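Local coordinates for hypothetical protein Atu1540 (Agrobacterium tumefaciens str. C58, PDB 2HWJ), which is of unknown function but is probably related to ParB-like nucleases of the ParB/sulfiredoxin clan, at residues I22-R27 and H129-D134. Numbering follows the deposited sequence.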
loop_
_atom_site.group_PDB
_atom_site.type_symbol
_atom_site.label_atom_id
_atom_site.label_comp_id
_atom_site.label_asym_id
_atom_site.label_seq_id
_atom_site.Cartn_x
_atom_site.Cartn_y
_atom_site.Cartn_z
ATOM N N ILE A 22 16.583 17.056 -2.696
ATOM C CA ILE A 22 17.701 17.880 -3.080
ATOM C C ILE A 22 17.533 18.373 -4.491
ATOM O O ILE A 22 17.966 19.473 -4.804
ATOM C CB ILE A 22 18.970 17.077 -2.898
ATOM C CG1 ILE A 22 19.155 16.850 -1.411
ATOM C CG2 ILE A 22 20.159 17.853 -3.349
ATOM C CD1 ILE A 22 20.130 15.901 -1.077
ATOM N N ALA A 23 16.835 17.603 -5.342
ATOM C CA ALA A 23 16.840 17.905 -6.792
ATOM C C ALA A 23 15.490 17.824 -7.443
ATOM O O ALA A 23 14.609 17.211 -6.896
ATOM C CB ALA A 23 17.888 17.087 -7.552
ATOM N N VAL A 24 15.340 18.513 -8.576
ATOM C CA VAL A 24 14.186 18.401 -9.454
ATOM C C VAL A 24 14.712 18.606 -10.869
ATOM O O VAL A 24 15.883 18.971 -11.067
ATOM C CB VAL A 24 13.152 19.514 -9.202
ATOM C CG1 VAL A 24 12.413 19.331 -7.895
ATOM C CG2 VAL A 24 13.846 20.945 -9.239
ATOM N N GLY A 25 13.858 18.395 -11.863
ATOM C CA GLY A 25 14.240 18.507 -13.254
ATOM C C GLY A 25 13.776 19.874 -13.669
ATOM O O GLY A 25 12.590 20.150 -13.730
ATOM N N PHE A 26 14.721 20.758 -13.951
ATOM C CA PHE A 26 14.407 22.117 -14.218
ATOM C C PHE A 26 13.626 22.184 -15.469
ATOM O O PHE A 26 12.826 23.101 -15.608
ATOM C CB PHE A 26 15.681 22.893 -14.379
ATOM C CG PHE A 26 16.246 23.357 -13.095
ATOM C CD1 PHE A 26 17.238 24.331 -13.077
ATOM C CD2 PHE A 26 15.794 22.797 -11.876
ATOM C CE1 PHE A 26 17.764 24.742 -11.860
ATOM C CE2 PHE A 26 16.308 23.202 -10.647
ATOM C CZ PHE A 26 17.274 24.162 -10.614
ATOM N N ARG A 27 13.832 21.245 -16.397
ATOM C CA ARG A 27 13.015 21.282 -17.618
ATOM C C ARG A 27 11.516 21.193 -17.270
ATOM O O ARG A 27 10.707 21.886 -17.871
ATOM C CB ARG A 27 13.401 20.176 -18.617
ATOM C CG ARG A 27 13.627 20.678 -20.018
ATOM C CD ARG A 27 13.652 19.574 -21.068
ATOM N NE ARG A 27 12.311 19.041 -21.305
ATOM C CZ ARG A 27 11.672 19.052 -22.487
ATOM N NH1 ARG A 27 12.270 19.587 -23.566
ATOM N NH2 ARG A 27 10.433 18.525 -22.576
ATOM N N HIS A 129 14.232 27.738 -3.407
ATOM C CA HIS A 129 15.123 28.330 -4.409
ATOM C C HIS A 129 16.540 27.624 -4.521
ATOM O O HIS A 129 17.237 27.839 -5.479
ATOM C CB HIS A 129 15.138 29.876 -4.300
ATOM C CG HIS A 129 15.880 30.441 -3.087
ATOM N ND1 HIS A 129 17.185 30.091 -2.745
ATOM C CD2 HIS A 129 15.529 31.411 -2.189
ATOM C CE1 HIS A 129 17.589 30.791 -1.686
ATOM N NE2 HIS A 129 16.604 31.602 -1.334
ATOM N N ASP A 130 16.902 26.748 -3.563
ATOM C CA ASP A 130 18.127 25.902 -3.598
ATOM C C ASP A 130 18.003 24.485 -4.202
ATOM O O ASP A 130 18.924 23.766 -4.230
ATOM C CB ASP A 130 18.654 25.660 -2.194
ATOM C CG ASP A 130 19.211 26.928 -1.527
ATOM O OD1 ASP A 130 19.769 27.803 -2.235
ATOM O OD2 ASP A 130 19.091 26.996 -0.258
ATOM N N LEU A 131 16.863 24.042 -4.657
ATOM C CA LEU A 131 16.855 22.801 -5.388
ATOM C C LEU A 131 17.881 22.780 -6.516
ATOM O O LEU A 131 18.073 23.763 -7.168
ATOM C CB LEU A 131 15.464 22.573 -5.895
ATOM C CG LEU A 131 14.639 22.316 -4.625
ATOM C CD1 LEU A 131 13.154 22.173 -4.905
ATOM C CD2 LEU A 131 15.156 21.024 -3.939
ATOM N N GLU A 132 18.560 21.638 -6.676
ATOM C CA GLU A 132 19.503 21.307 -7.744
ATOM C C GLU A 132 18.771 20.746 -8.946
ATOM O O GLU A 132 17.666 20.191 -8.812
ATOM C CB GLU A 132 20.435 20.217 -7.269
ATOM C CG GLU A 132 21.425 20.699 -6.308
ATOM C CD GLU A 132 22.343 19.582 -5.746
ATOM O OE1 GLU A 132 22.951 19.804 -4.640
ATOM O OE2 GLU A 132 22.486 18.509 -6.406
ATOM N N ASP A 133 19.395 20.824 -10.124
ATOM C CA ASP A 133 18.702 20.409 -11.348
ATOM C C ASP A 133 19.109 19.021 -11.594
ATOM O O ASP A 133 20.300 18.813 -11.828
ATOM C CB ASP A 133 19.090 21.296 -12.516
ATOM C CG ASP A 133 18.471 20.855 -13.873
ATOM O OD1 ASP A 133 17.430 20.146 -13.980
ATOM O OD2 ASP A 133 19.042 21.268 -14.905
ATOM N N ASP A 134 18.166 18.062 -11.525
ATOM C CA ASP A 134 18.509 16.730 -12.011
ATOM C C ASP A 134 17.969 16.453 -13.449
ATOM O O ASP A 134 16.809 16.169 -13.674
ATOM C CB ASP A 134 18.304 15.637 -10.984
ATOM C CG ASP A 134 18.481 14.186 -11.569
ATOM O OD1 ASP A 134 18.951 14.053 -12.749
ATOM O OD2 ASP A 134 18.135 13.153 -10.854
HETATM O O HOH W 1 16.250 19.434 -16.020
#
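Ala23 and Val24 pair with Glu132 and Asp133 as a two-stranded parallel sheet, joining segments about a hundred residues apart within the ParB-like region; each strand leads through a single N-cap residue, Gly25 or Asp134, into helix 26-37 or 135-146, respectively. The register follows from the backbone bonds: Glu132 N donates to Ile22 O (2.9 Å, 173° at the hydrogen), and Val24 N returns a bond to Glu132 O (2.9 Å). Asp134 N continues the ladder to Val24 O, though that bond is modelled too short for its length to be trusted.

Ala23, Val24 and Leu131 are buried. Ala23 CB lies 3.7 Å from Asp134 CB, while on the other face Val24 CG2 meets Leu131 CB in van der Waals contact at 4.1 Å. Val24 also rests on Leu73 of helix 69-77, and Asp134 turns its carboxylate away to a salt bridge with Arg166.

The solvent side is looser: Asp130 and Arg27 are exposed and lead away, and Glu132 runs extended alongside Ile22, its OE1 3.6 Å from Ile22 CG2 and its OE2 accepting a hydrogen bond from Ala114 N. Tightest, though partly exposed, is Asp133 over the Phe26 ring: CB sits 3.5 Å from the ring centroid in a CH-pi contact, and carboxylate and ring planes differ by 10°. With CG anti to its backbone N (chi1 176°), Asp133 reaches the start of helix 26-37, where OD1 accepts a hydrogen bond from Phe26 N at 2.8 Å, the donor lying above the carboxylate plane.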